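FACT complex subunit SPT16 (Ashbya gossypii, PDB 6A8M) probably helps reorganize nucleosomes during transcription, DNA replication and repair as the histone-chaperone FACT subunit whose N-terminal, peptidase-like part forms this chain. Local coordinates at residues Ile7-Ser10 / Thr11-Asn14; Val176-Glu179 / Lys180-Ala183; Asp215-Leu218 / Ser219-Glu223; Lys436-Ser439 / Gln440-Tyr444. One frame throughout, in Å; residues are numbered along the deposited sequence.

Interaction 1: Ile7-Ser10 / Thr11-Asn14; sequences IDFS and TFEN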
ATOM      1  N   ILE A   7       1.151   4.097 -21.675  1.00 31.73           N
ATOM      2  CA  ILE A   7       1.858   4.767 -20.594  1.00 27.46           C
ATOM      3  C   ILE A   7       1.533   6.253 -20.631  1.00 26.28           C
ATOM      4  O   ILE A   7       1.572   6.883 -21.692  1.00 26.93           O
ATOM      5  CB  ILE A   7       3.369   4.504 -20.690  1.00 27.89           C
ATOM      6  CG1 ILE A   7       3.663   3.093 -20.178  1.00 30.01           C
ATOM      7  CG2 ILE A   7       4.149   5.522 -19.878  1.00 24.10           C
ATOM      8  CD1 ILE A   7       4.534   2.300 -21.102  1.00 32.07           C
ATOM      9  N   ASP A   8       1.158   6.795 -19.480  1.00 25.52           N
ATOM     10  CA  ASP A   8       0.942   8.229 -19.293  1.00 26.27           C
ATOM     11  C   ASP A   8       2.309   8.895 -19.209  1.00 24.69           C
ATOM     12  O   ASP A   8       2.986   8.823 -18.179  1.00 24.43           O
ATOM     13  CB  ASP A   8       0.114   8.462 -18.028  1.00 28.22           C
ATOM     14  CG  ASP A   8      -0.106   9.932 -17.718  1.00 30.58           C
ATOM     15  OD1 ASP A   8       0.428  10.802 -18.440  1.00 30.23           O
ATOM     16  OD2 ASP A   8      -0.818  10.220 -16.728  1.00 30.30           O
ATOM     17  N   PHE A   9       2.723   9.557 -20.291  1.00 24.71           N
ATOM     18  CA  PHE A   9       4.082  10.072 -20.351  1.00 24.46           C
ATOM     19  C   PHE A   9       4.263  11.435 -19.686  1.00 25.74           C
ATOM     20  O   PHE A   9       5.398  11.797 -19.367  1.00 24.70           O
ATOM     21  CB  PHE A   9       4.565  10.104 -21.805  1.00 27.68           C
ATOM     22  CG  PHE A   9       5.475   8.967 -22.133  1.00 28.00           C
ATOM     23  CD1 PHE A   9       6.826   9.052 -21.826  1.00 29.31           C
ATOM     24  CD2 PHE A   9       4.979   7.786 -22.668  1.00 29.25           C
ATOM     25  CE1 PHE A   9       7.681   7.990 -22.080  1.00 29.45           C
ATOM     26  CE2 PHE A   9       5.828   6.719 -22.929  1.00 29.30           C
ATOM     27  CZ  PHE A   9       7.178   6.822 -22.634  1.00 29.72           C
ATOM     28  N   SER A  10       3.206  12.216 -19.461  1.00 25.90           N
ATOM     29  CA  SER A  10       3.432  13.412 -18.652  1.00 27.66           C
ATOM     30  C   SER A  10       3.673  13.015 -17.204  1.00 23.25           C
ATOM     31  O   SER A  10       4.526  13.587 -16.525  1.00 23.26           O
ATOM     32  CB  SER A  10       2.262  14.393 -18.773  1.00 32.52           C
ATOM     33  OG  SER A  10       1.032  13.789 -18.425  1.00 37.55           O
ATOM     34  N   THR A  11       2.959  11.991 -16.745  1.00 24.08           N
ATOM     35  CA  THR A  11       3.165  11.447 -15.416  1.00 24.83           C
ATOM     36  C   THR A  11       4.541  10.791 -15.298  1.00 22.00           C
ATOM     37  O   THR A  11       5.259  10.998 -14.310  1.00 22.02           O
ATOM     38  CB  THR A  11       2.037  10.457 -15.129  1.00 30.22           C
ATOM     39  OG1 THR A  11       0.788  11.171 -15.049  1.00 34.58           O
ATOM     40  CG2 THR A  11       2.276   9.756 -13.870  1.00 29.40           C
ATOM     41  N   PHE A  12       4.923  10.013 -16.312  1.00 19.75           N
ATOM     42  CA  PHE A  12       6.252   9.398 -16.344  1.00 18.51           C
ATOM     43  C   PHE A  12       7.342  10.452 -16.255  1.00 18.25           C
ATOM     44  O   PHE A  12       8.272  10.322 -15.461  1.00 20.41           O
ATOM     45  CB  PHE A  12       6.415   8.575 -17.622  1.00 19.70           C
ATOM     46  CG  PHE A  12       7.800   8.033 -17.829  1.00 20.57           C
ATOM     47  CD1 PHE A  12       8.195   6.852 -17.223  1.00 22.10           C
ATOM     48  CD2 PHE A  12       8.705   8.694 -18.648  1.00 24.14           C
ATOM     49  CE1 PHE A  12       9.483   6.344 -17.414  1.00 23.87           C
ATOM     50  CE2 PHE A  12       9.993   8.196 -18.851  1.00 24.08           C
ATOM     51  CZ  PHE A  12      10.377   7.012 -18.228  1.00 22.70           C
ATOM     52  N   GLU A  13       7.230  11.519 -17.060  1.00 19.15           N
ATOM     53  CA  GLU A  13       8.241  12.572 -17.060  1.00 18.61           C
ATOM     54  C   GLU A  13       8.345  13.258 -15.698  1.00 18.26           C
ATOM     55  O   GLU A  13       9.440  13.413 -15.148  1.00 20.70           O
ATOM     56  CB  GLU A  13       7.918  13.594 -18.160  1.00 20.37           C
ATOM     57  CG  GLU A  13       8.915  14.731 -18.219  1.00 23.87           C
ATOM     58  CD  GLU A  13       8.610  15.746 -19.304  1.00 27.21           C
ATOM     59  OE1 GLU A  13       8.112  15.372 -20.392  1.00 27.96           O
ATOM     60  OE2 GLU A  13       8.897  16.933 -19.063  1.00 29.47           O
ATOM     61  N   ASN A  14       7.210  13.674 -15.133  1.00 19.32           N
ATOM     62  CA  ASN A  14       7.243  14.402 -13.866  1.00 20.24           C
ATOM     63  C   ASN A  14       7.810  13.545 -12.742  1.00 17.89           C
ATOM     64  O   ASN A  14       8.583  14.032 -11.908  1.00 21.78           O
ATOM     65  CB  ASN A  14       5.841  14.887 -13.505  1.00 26.50           C
ATOM     66  CG  ASN A  14       5.392  16.034 -14.371  1.00 32.89           C
ATOM     67  OD1 ASN A  14       6.219  16.740 -14.962  1.00 37.28           O
ATOM     68  ND2 ASN A  14       4.085  16.232 -14.461  1.00 34.55           N
TER
HETATM   69  O   HOH W   1       6.628  13.584 -21.436  1.00 31.98           O
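The side chains of Phe9 and Phe12 lie side by side and point the same way, but their ring planes are inclined by 61° and the ring centroids are 5.2 Å apart, so the pair is oblique. The touch is local, with Phe9 CE1 3.7 Å from Phe12 CD2, and both rings also rest on Met92 of helix 79-95. A second flat group, the Asp8 carboxylate, is met from two directions. One of its faces receives both Thr11 groups: the hydroxyl, with OG1 2.5 Å from Asp8 OD2, and the backbone N-H, with Thr11 N 3.3 Å from Asp8 OD1. At the edge, Ser10 OG donates to the syn lone pair of Asp8 OD1 at 3.0 Å. With CG anti to the backbone N (chi1 177°), Asp8 reaches forward over the first turn; this is an N-cap, opening helix 9-22 of the N-terminal lobe. The weak bond from Ser10 N to Asp8 OD1 adds to the cap, and the N-H groups at the helix start probably stabilise the negative charge, as does the salt bridge from Lys180 to Asp8 OD2. Helical bonding is already in place behind the cap, Phe12 N lying 2.9 Å from Asp8 O. Glu13 N binds Phe9 O, to which a water also donates; the same water reaches Glu13 OE1 at 2.5 Å, while Glu13 OE2 forms a salt bridge with Lys95.

Interaction 2: Val176-Glu179 / Lys180-Ala183; sequences VKDE and KEQA
An extended backbone at Lys177 (phi -97°, psi 131°) turns helical at Glu179, and the first helical bond across the junction runs from Gln182 N to Asp178 O at 2.9 Å. Two side chains then exchange bonds with each other's backbone. Asp178 OD1 accepts from Glu181 N at 2.9 Å, met nearly end-on to its C-O bond, and Glu181 OE2 uses its anti lone pair to accept from Asp178 N, also at 2.9 Å. This reciprocal pair is a capping box at the start of helix 179-208. Asp178 can turn back to the helix because its CG sits between the backbone N and the carbonyl carbon (chi1 70°). The box brings Asp178 OD1 and Glu181 OE2 within 3.6 Å; Arg15, salt-bridged to Asp178 OD2, probably eases that repulsion, and Tyr298 holds Glu181 OE1. An alanine in place of Glu181 would probably leave Asp178 N without its acceptor and Tyr298 without its carboxylate partner. Beside the box, Lys177 CD packs 3.8 Å from Glu181 CB, crossing it at about a right angle. Lys177 O lies in the plane of the Gln182 amide, while NE2 stands above the plane of that carbonyl, 3.0 Å from Lys177 O.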
ATOM      1  N   VAL A 176       3.274  11.929  -1.494  1.00 15.53           N
ATOM      2  CA  VAL A 176       2.215  12.853  -1.878  1.00 16.23           C
ATOM      3  C   VAL A 176       1.537  12.325  -3.136  1.00 19.75           C
ATOM      4  O   VAL A 176       2.203  11.982  -4.120  1.00 21.77           O
ATOM      5  CB  VAL A 176       2.776  14.264  -2.091  1.00 18.43           C
ATOM      6  CG1 VAL A 176       1.761  15.138  -2.828  1.00 20.05           C
ATOM      7  CG2 VAL A 176       3.188  14.886  -0.743  1.00 21.11           C
ATOM      8  N   LYS A 177       0.210  12.263  -3.109  1.00 15.26           N
ATOM      9  CA  LYS A 177      -0.568  11.691  -4.196  1.00 12.54           C
ATOM     10  C   LYS A 177      -1.055  12.816  -5.096  1.00 14.06           C
ATOM     11  O   LYS A 177      -1.604  13.812  -4.607  1.00 14.73           O
ATOM     12  CB  LYS A 177      -1.754  10.891  -3.647  1.00 12.47           C
ATOM     13  CG  LYS A 177      -1.338   9.694  -2.786  1.00 12.53           C
ATOM     14  CD  LYS A 177      -0.788   8.542  -3.653  1.00 12.28           C
ATOM     15  CE  LYS A 177      -0.118   7.475  -2.773  1.00 10.80           C
ATOM     16  NZ  LYS A 177       1.216   7.959  -2.327  1.00 13.67           N
ATOM     17  N   ASP A 178      -0.851  12.669  -6.404  1.00 13.54           N
ATOM     18  CA  ASP A 178      -1.292  13.716  -7.309  1.00 15.35           C
ATOM     19  C   ASP A 178      -2.779  13.535  -7.571  1.00 14.98           C
ATOM     20  O   ASP A 178      -3.424  12.661  -6.991  1.00 15.99           O
ATOM     21  CB  ASP A 178      -0.443  13.739  -8.590  1.00 16.33           C
ATOM     22  CG  ASP A 178      -0.657  12.545  -9.512  1.00 19.69           C
ATOM     23  OD1 ASP A 178      -1.659  11.825  -9.394  1.00 18.78           O
ATOM     24  OD2 ASP A 178       0.206  12.353 -10.409  1.00 18.40           O
ATOM     25  N   GLU A 179      -3.327  14.378  -8.440  1.00 17.39           N
ATOM     26  CA  GLU A 179      -4.769  14.373  -8.690  1.00 20.68           C
ATOM     27  C   GLU A 179      -5.251  12.999  -9.140  1.00 18.48           C
ATOM     28  O   GLU A 179      -6.278  12.490  -8.657  1.00 18.16           O
ATOM     29  CB  GLU A 179      -5.097  15.417  -9.752  1.00 27.49           C
ATOM     30  CG  GLU A 179      -6.012  16.509  -9.298  1.00 36.15           C
ATOM     31  CD  GLU A 179      -6.440  17.398 -10.458  1.00 42.93           C
ATOM     32  OE1 GLU A 179      -7.645  17.409 -10.789  1.00 45.33           O
ATOM     33  OE2 GLU A 179      -5.565  18.064 -11.059  1.00 45.14           O
ATOM     34  N   LYS A 180      -4.532  12.397 -10.092  1.00 18.43           N
ATOM     35  CA  LYS A 180      -4.943  11.113 -10.643  1.00 17.27           C
ATOM     36  C   LYS A 180      -4.882  10.029  -9.579  1.00 15.50           C
ATOM     37  O   LYS A 180      -5.805   9.214  -9.447  1.00 15.54           O
ATOM     38  CB  LYS A 180      -4.049  10.763 -11.833  1.00 20.88           C
ATOM     39  CG  LYS A 180      -4.410   9.477 -12.513  1.00 27.91           C
ATOM     40  CD  LYS A 180      -3.500   9.171 -13.719  1.00 32.42           C
ATOM     41  CE  LYS A 180      -2.033   9.004 -13.328  1.00 33.43           C
ATOM     42  NZ  LYS A 180      -1.206   8.453 -14.465  1.00 33.18           N
ATOM     43  N   GLU A 181      -3.801  10.017  -8.800  1.00 12.25           N
ATOM     44  CA  GLU A 181      -3.643   9.004  -7.768  1.00 13.47           C
ATOM     45  C   GLU A 181      -4.734   9.114  -6.725  1.00 13.45           C
ATOM     46  O   GLU A 181      -5.219   8.096  -6.219  1.00 13.28           O
ATOM     47  CB  GLU A 181      -2.279   9.157  -7.113  1.00 14.17           C
ATOM     48  CG  GLU A 181      -1.124   8.935  -8.091  1.00 14.21           C
ATOM     49  CD  GLU A 181       0.235   9.105  -7.432  1.00 14.41           C
ATOM     50  OE1 GLU A 181       0.978   8.115  -7.318  1.00 12.78           O
ATOM     51  OE2 GLU A 181       0.555  10.226  -7.013  1.00 16.47           O
ATOM     52  N   GLN A 182      -5.092  10.346  -6.342  1.00 14.71           N
ATOM     53  CA  GLN A 182      -6.154  10.502  -5.358  1.00 15.24           C
ATOM     54  C   GLN A 182      -7.474   9.932  -5.893  1.00 14.15           C
ATOM     55  O   GLN A 182      -8.221   9.298  -5.141  1.00 15.17           O
ATOM     56  CB  GLN A 182      -6.286  11.970  -4.953  1.00 16.64           C
ATOM     57  CG  GLN A 182      -5.060  12.498  -4.164  1.00 12.45           C
ATOM     58  CD  GLN A 182      -5.325  13.858  -3.582  1.00 15.01           C
ATOM     59  OE1 GLN A 182      -6.460  14.171  -3.210  1.00 17.74           O
ATOM     60  NE2 GLN A 182      -4.278  14.675  -3.466  1.00 16.56           N
ATOM     61  N   ALA A 183      -7.725  10.070  -7.200  1.00 15.32           N
ATOM     62  CA  ALA A 183      -8.926   9.482  -7.788  1.00 14.88           C
ATOM     63  C   ALA A 183      -8.875   7.959  -7.711  1.00 14.10           C
ATOM     64  O   ALA A 183      -9.852   7.318  -7.311  1.00 14.05           O
ATOM     65  CB  ALA A 183      -9.091   9.948  -9.238  1.00 16.27           C
TER
HETATM   66  O   HOH W   2       3.059  10.646  -6.697  1.00 19.04           O
HETATM   67  O   HOH W   3       2.395   7.799  -5.043  1.00 16.56           O

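Interaction 3: Asp215-Leu218 / Ser219-Glu223; sequences DAKL and SDNVE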
ATOM      1  N   ASP A 215     -13.769 -18.845  10.644  1.00 17.01           N
ATOM      2  CA  ASP A 215     -13.492 -17.489  10.194  1.00 15.08           C
ATOM      3  C   ASP A 215     -12.820 -17.485   8.820  1.00 17.18           C
ATOM      4  O   ASP A 215     -13.157 -16.669   7.953  1.00 16.13           O
ATOM      5  CB  ASP A 215     -12.591 -16.784  11.210  1.00 14.52           C
ATOM      6  CG  ASP A 215     -13.306 -16.447  12.499  1.00 16.96           C
ATOM      7  OD1 ASP A 215     -14.547 -16.528  12.549  1.00 17.37           O
ATOM      8  OD2 ASP A 215     -12.595 -16.129  13.472  1.00 17.88           O
ATOM      9  N   ALA A 216     -11.871 -18.400   8.604  1.00 18.13           N
ATOM     10  CA  ALA A 216     -11.101 -18.399   7.365  1.00 20.15           C
ATOM     11  C   ALA A 216     -11.950 -18.852   6.177  1.00 18.36           C
ATOM     12  O   ALA A 216     -11.795 -18.332   5.066  1.00 17.13           O
ATOM     13  CB  ALA A 216      -9.859 -19.282   7.526  1.00 23.95           C
ATOM     14  N   LYS A 217     -12.861 -19.796   6.388  1.00 19.61           N
ATOM     15  CA  LYS A 217     -13.772 -20.189   5.312  1.00 21.81           C
ATOM     16  C   LYS A 217     -14.697 -19.039   4.926  1.00 21.20           C
ATOM     17  O   LYS A 217     -14.929 -18.783   3.735  1.00 20.98           O
ATOM     18  CB  LYS A 217     -14.590 -21.402   5.744  1.00 25.32           C
ATOM     19  CG  LYS A 217     -15.592 -21.881   4.708  1.00 28.52           C
ATOM     20  CD  LYS A 217     -14.896 -22.240   3.411  1.00 31.06           C
ATOM     21  CE  LYS A 217     -15.912 -22.706   2.379  1.00 32.98           C
ATOM     22  NZ  LYS A 217     -15.320 -22.788   1.028  1.00 34.14           N
ATOM     23  N   LEU A 218     -15.224 -18.327   5.925  1.00 19.39           N
ATOM     24  CA  LEU A 218     -16.080 -17.183   5.646  1.00 20.54           C
ATOM     25  C   LEU A 218     -15.326 -16.093   4.888  1.00 16.61           C
ATOM     26  O   LEU A 218     -15.852 -15.532   3.921  1.00 17.08           O
ATOM     27  CB  LEU A 218     -16.643 -16.642   6.959  1.00 23.08           C
ATOM     28  CG  LEU A 218     -17.570 -15.436   6.876  1.00 24.39           C
ATOM     29  CD1 LEU A 218     -18.792 -15.772   6.035  1.00 26.31           C
ATOM     30  CD2 LEU A 218     -17.975 -15.001   8.282  1.00 24.99           C
ATOM     31  N   SER A 219     -14.099 -15.764   5.308  1.00 13.89           N
ATOM     32  CA  SER A 219     -13.394 -14.700   4.600  1.00 15.37           C
ATOM     33  C   SER A 219     -13.004 -15.158   3.207  1.00 16.35           C
ATOM     34  O   SER A 219     -12.961 -14.345   2.280  1.00 16.63           O
ATOM     35  CB  SER A 219     -12.162 -14.218   5.378  1.00 17.42           C
ATOM     36  OG  SER A 219     -11.131 -15.195   5.430  1.00 17.12           O
ATOM     37  N   ASP A 220     -12.751 -16.466   3.035  1.00 15.42           N
ATOM     38  CA  ASP A 220     -12.460 -16.965   1.697  1.00 16.90           C
ATOM     39  C   ASP A 220     -13.672 -16.804   0.790  1.00 18.04           C
ATOM     40  O   ASP A 220     -13.532 -16.493  -0.400  1.00 17.74           O
ATOM     41  CB  ASP A 220     -12.027 -18.433   1.773  1.00 17.56           C
ATOM     42  CG  ASP A 220     -11.701 -19.021   0.411  1.00 20.07           C
ATOM     43  OD1 ASP A 220     -10.620 -18.724  -0.107  1.00 22.28           O
ATOM     44  OD2 ASP A 220     -12.515 -19.794  -0.127  1.00 22.72           O
ATOM     45  N   ASN A 221     -14.877 -17.032   1.330  1.00 16.46           N
ATOM     46  CA  ASN A 221     -16.084 -16.855   0.526  1.00 20.34           C
ATOM     47  C   ASN A 221     -16.162 -15.437  -0.029  1.00 20.70           C
ATOM     48  O   ASN A 221     -16.407 -15.230  -1.226  1.00 19.93           O
ATOM     49  CB  ASN A 221     -17.321 -17.154   1.370  1.00 21.90           C
ATOM     50  CG  ASN A 221     -17.466 -18.625   1.700  1.00 24.55           C
ATOM     51  OD1 ASN A 221     -16.736 -19.461   1.175  1.00 25.81           O
ATOM     52  ND2 ASN A 221     -18.423 -18.947   2.560  1.00 24.61           N
ATOM     53  N   VAL A 222     -15.968 -14.450   0.844  1.00 20.30           N
ATOM     54  CA  VAL A 222     -15.961 -13.047   0.436  1.00 19.17           C
ATOM     55  C   VAL A 222     -14.854 -12.789  -0.574  1.00 16.07           C
ATOM     56  O   VAL A 222     -15.074 -12.133  -1.600  1.00 14.49           O
ATOM     57  CB  VAL A 222     -15.806 -12.143   1.666  1.00 20.52           C
ATOM     58  CG1 VAL A 222     -15.571 -10.708   1.231  1.00 20.63           C
ATOM     59  CG2 VAL A 222     -17.030 -12.262   2.556  1.00 22.68           C
ATOM     60  N   GLU A 223     -13.644 -13.296  -0.291  1.00 13.57           N
ATOM     61  CA  GLU A 223     -12.491 -13.070  -1.159  1.00 13.93           C
ATOM     62  C   GLU A 223     -12.773 -13.496  -2.599  1.00 14.10           C
ATOM     63  O   GLU A 223     -12.384 -12.809  -3.549  1.00 15.48           O
ATOM     64  CB  GLU A 223     -11.260 -13.800  -0.581  1.00 12.93           C
ATOM     65  CG  GLU A 223      -9.971 -13.564  -1.338  1.00 14.19           C
ATOM     66  CD  GLU A 223      -8.742 -14.033  -0.564  1.00 16.00           C
ATOM     67  OE1 GLU A 223      -7.604 -13.895  -1.074  1.00 18.20           O
ATOM     68  OE2 GLU A 223      -8.920 -14.556   0.552  1.00 17.44           O
TER
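Lys217 and Asn221 meet one turn apart on helix 215-224, a short, partly buried helix of the M24 peptidase-like domain, which has the pita-bread fold of that family. Regular i to i+4 backbone bonds come first. They run from Ser219 N, Asp220 N, Asn221 N and Val222 N to the carbonyls of Asp215, Ala216, Lys217 and Leu218. Ser219 N is 2.9 Å from Asp215 O, whereas Val222 N to Leu218 O is the longest of the four, at 3.3 Å. Among charged groups the evidence is weaker: Lys217 NZ stands 4.3 Å from Asp220 OD2, too far for a salt bridge, so any attraction is probably diffuse. Other polar side chains are engaged outside the turn, Asp215 with Ser264 and Ser219 with Ser276. Apolar packing faces inward, where Leu218 lies against Leu203 of helix 179-208 and Ile262 of strand 261-263, and Val222 against Leu199. The remaining contact is close approach without a hydrogen bond. Asn221, with CG anti to its carbonyl carbon (chi1 -70°), folds back along the helix towards the preceding turn, and the bend of Lys217 at chi2 (58°) brings its end beside Asn221 OD1. An alanine at Asn221 would probably leave the outer part of the Lys217 chain without its neighbour and freer to turn. Lys217 CE and NZ each lie 3.6 Å from Asn221 OD1.

Interaction 4: Lys436-Ser439 / Gln440-Tyr444; sequences KSRS and QISFY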
ATOM      1  N   LYS A 436     -20.131   2.796  10.213  1.00 15.11           N
ATOM      2  CA  LYS A 436     -19.548   2.315  11.454  1.00 13.19           C
ATOM      3  C   LYS A 436     -20.413   2.724  12.635  1.00 13.39           C
ATOM      4  O   LYS A 436     -19.969   2.620  13.778  1.00 16.72           O
ATOM      5  CB  LYS A 436     -18.125   2.841  11.639  1.00 13.22           C
ATOM      6  CG  LYS A 436     -18.010   4.364  11.432  1.00 16.27           C
ATOM      7  CD  LYS A 436     -16.578   4.723  11.062  1.00 17.41           C
ATOM      8  CE  LYS A 436     -16.394   6.222  10.875  1.00 19.76           C
ATOM      9  NZ  LYS A 436     -15.104   6.507  10.159  1.00 19.45           N
ATOM     10  N   SER A 437     -21.629   3.191  12.384  1.00 14.73           N
ATOM     11  CA  SER A 437     -22.516   3.554  13.478  1.00 16.58           C
ATOM     12  C   SER A 437     -22.855   2.300  14.257  1.00 16.45           C
ATOM     13  O   SER A 437     -23.154   1.265  13.660  1.00 17.47           O
ATOM     14  CB  SER A 437     -23.780   4.201  12.928  1.00 23.44           C
ATOM     15  OG  SER A 437     -23.440   5.426  12.295  1.00 29.22           O
ATOM     16  N   ARG A 438     -22.790   2.383  15.590  1.00 16.54           N
ATOM     17  CA  ARG A 438     -23.009   1.186  16.405  1.00 14.90           C
ATOM     18  C   ARG A 438     -24.358   0.542  16.098  1.00 17.26           C
ATOM     19  O   ARG A 438     -24.458  -0.685  15.993  1.00 20.27           O
ATOM     20  CB  ARG A 438     -22.908   1.531  17.897  1.00 17.97           C
ATOM     21  CG  ARG A 438     -23.105   0.296  18.787  1.00 18.62           C
ATOM     22  CD  ARG A 438     -22.503   0.447  20.191  1.00 20.42           C
ATOM     23  NE  ARG A 438     -23.008   1.618  20.920  1.00 23.06           N
ATOM     24  CZ  ARG A 438     -24.165   1.646  21.579  1.00 25.61           C
ATOM     25  NH1 ARG A 438     -24.965   0.585  21.591  1.00 23.75           N
ATOM     26  NH2 ARG A 438     -24.531   2.745  22.232  1.00 28.28           N
ATOM     27  N   SER A 439     -25.392   1.356  15.891  1.00 17.79           N
ATOM     28  CA  SER A 439     -26.720   0.822  15.621  1.00 18.13           C
ATOM     29  C   SER A 439     -26.770  -0.012  14.350  1.00 19.20           C
ATOM     30  O   SER A 439     -27.718  -0.788  14.178  1.00 22.83           O
ATOM     31  CB  SER A 439     -27.729   1.964  15.519  1.00 22.46           C
ATOM     32  OG  SER A 439     -27.354   2.852  14.476  1.00 24.84           O
ATOM     33  N   GLN A 440     -25.800   0.154  13.446  1.00 16.90           N
ATOM     34  CA  GLN A 440     -25.803  -0.534  12.161  1.00 18.03           C
ATOM     35  C   GLN A 440     -24.767  -1.632  12.054  1.00 19.29           C
ATOM     36  O   GLN A 440     -24.758  -2.347  11.042  1.00 19.33           O
ATOM     37  CB  GLN A 440     -25.581   0.454  11.010  1.00 18.21           C
ATOM     38  CG  GLN A 440     -26.773   1.373  10.793  1.00 18.18           C
ATOM     39  CD  GLN A 440     -26.530   2.352   9.691  1.00 24.41           C
ATOM     40  OE1 GLN A 440     -25.786   3.320   9.861  1.00 28.14           O
ATOM     41  NE2 GLN A 440     -27.127   2.102   8.537  1.00 25.88           N
ATOM     42  N   ILE A 441     -23.876  -1.764  13.036  1.00 16.97           N
ATOM     43  CA  ILE A 441     -22.948  -2.888  13.090  1.00 15.53           C
ATOM     44  C   ILE A 441     -23.289  -3.832  14.240  1.00 18.47           C
ATOM     45  O   ILE A 441     -22.537  -4.782  14.518  1.00 17.69           O
ATOM     46  CB  ILE A 441     -21.473  -2.418  13.128  1.00 14.73           C
ATOM     47  CG1 ILE A 441     -21.124  -1.451  14.282  1.00 13.74           C
ATOM     48  CG2 ILE A 441     -21.156  -1.683  11.826  1.00 14.15           C
ATOM     49  CD1 ILE A 441     -21.037  -2.036  15.667  1.00 14.69           C
ATOM     50  N   SER A 442     -24.427  -3.614  14.890  1.00 19.68           N
ATOM     51  CA  SER A 442     -24.895  -4.424  16.004  1.00 21.13           C
ATOM     52  C   SER A 442     -26.062  -5.283  15.551  1.00 24.31           C
ATOM     53  O   SER A 442     -26.988  -4.788  14.905  1.00 23.61           O
ATOM     54  CB  SER A 442     -25.337  -3.554  17.181  1.00 20.06           C
ATOM     55  OG  SER A 442     -24.238  -2.816  17.681  1.00 19.27           O
ATOM     56  N   PHE A 443     -26.025  -6.558  15.916  1.00 24.07           N
ATOM     57  CA  PHE A 443     -27.050  -7.506  15.520  1.00 26.05           C
ATOM     58  C   PHE A 443     -27.417  -8.337  16.735  1.00 27.82           C
ATOM     59  O   PHE A 443     -26.571  -8.607  17.591  1.00 25.80           O
ATOM     60  CB  PHE A 443     -26.561  -8.376  14.367  1.00 25.24           C
ATOM     61  CG  PHE A 443     -26.185  -7.589  13.167  1.00 26.51           C
ATOM     62  CD1 PHE A 443     -24.894  -7.116  13.012  1.00 25.20           C
ATOM     63  CD2 PHE A 443     -27.138  -7.279  12.201  1.00 27.68           C
ATOM     64  CE1 PHE A 443     -24.550  -6.360  11.907  1.00 26.32           C
ATOM     65  CE2 PHE A 443     -26.803  -6.533  11.087  1.00 28.18           C
ATOM     66  CZ  PHE A 443     -25.505  -6.072  10.935  1.00 27.13           C
ATOM     67  N   TYR A 444     -28.691  -8.715  16.823  1.00 30.07           N
ATOM     68  CA  TYR A 444     -29.232  -9.339  18.023  1.00 34.94           C
ATOM     69  C   TYR A 444     -29.959 -10.620  17.650  1.00 39.80           C
ATOM     70  O   TYR A 444     -30.727 -10.644  16.684  1.00 41.54           O
ATOM     71  CB  TYR A 444     -30.176  -8.384  18.749  1.00 35.53           C
ATOM     72  CG  TYR A 444     -29.507  -7.093  19.131  1.00 35.75           C
ATOM     73  CD1 TYR A 444     -29.462  -6.023  18.245  1.00 36.74           C
ATOM     74  CD2 TYR A 444     -28.903  -6.944  20.375  1.00 35.76           C
ATOM     75  CE1 TYR A 444     -28.842  -4.840  18.594  1.00 36.69           C
ATOM     76  CE2 TYR A 444     -28.277  -5.762  20.732  1.00 35.88           C
ATOM     77  CZ  TYR A 444     -28.254  -4.717  19.833  1.00 36.33           C
ATOM     78  OH  TYR A 444     -27.638  -3.546  20.171  1.00 37.46           O
TER
HETATM   79  O   HOH W   4     -24.862  -2.115  20.268  1.00 26.37           O
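Arg438 O is gripped by two donors that approach from opposite faces of its carbonyl plane. Ser442 OG lies 2.7 Å away on one face, and Ile441 N is 3.2 Å from the same oxygen on the other. With OG beside its own backbone N (chi1 -63°), the Ser442 hydroxyl turns back over the preceding turn. It also accepts from a water 2.8 Å from Ser442 OG; that water accepts a hydrogen bond from Arg438 NH1, in the guanidinium plane at its edge, so side chain and backbone of Arg438 are both tied to one serine. Arg438 NE forms a salt bridge with Asp319. One residue earlier, Ser437 O accepts from Gln440 N at 2.9 Å, well above its plane, and weakly from Ile441 N, which makes a short, loosely bonded helical turn. Packing is modest: Ile441 CG1 lies 3.4 Å from Ser437 O, and Arg438 CG touches Ser442 OG at 3.5 Å. The Gln440 amide is held by Thr435. In the peptidase-like part, the turn delivers the chain into strand 442-443, parallel to strand 298-308; Ile441 rests on Leu307 of that strand and on Tyr318 of helix 312-332, while Phe443 packs on Ser200 and Val204 of helix 179-208.

How the interactions relate
All four contacts are local and partly buried, but interaction 2 lies nearest the centre of the chain (about 14 Å between centres) and interaction 4 farthest (about 29 Å). Interactions 1 and 2 are both helix starts capped by an aspartate, and they touch: Asp8 OD2 and Lys180 NZ form a 2.9 Å salt bridge, joining helix 9-22 of the N-terminal lobe to helix 179-208. Interaction 3 is the first turns of helix 215-224, regular backbone bonding with side-chain packing, and leans on that same helix 179-208, as does Phe443 of interaction 4. Interaction 4 is a turn leading into a strand, relying on hydroxyl, water and carbonyl; its nearest atoms are about 11 Å from interaction 3.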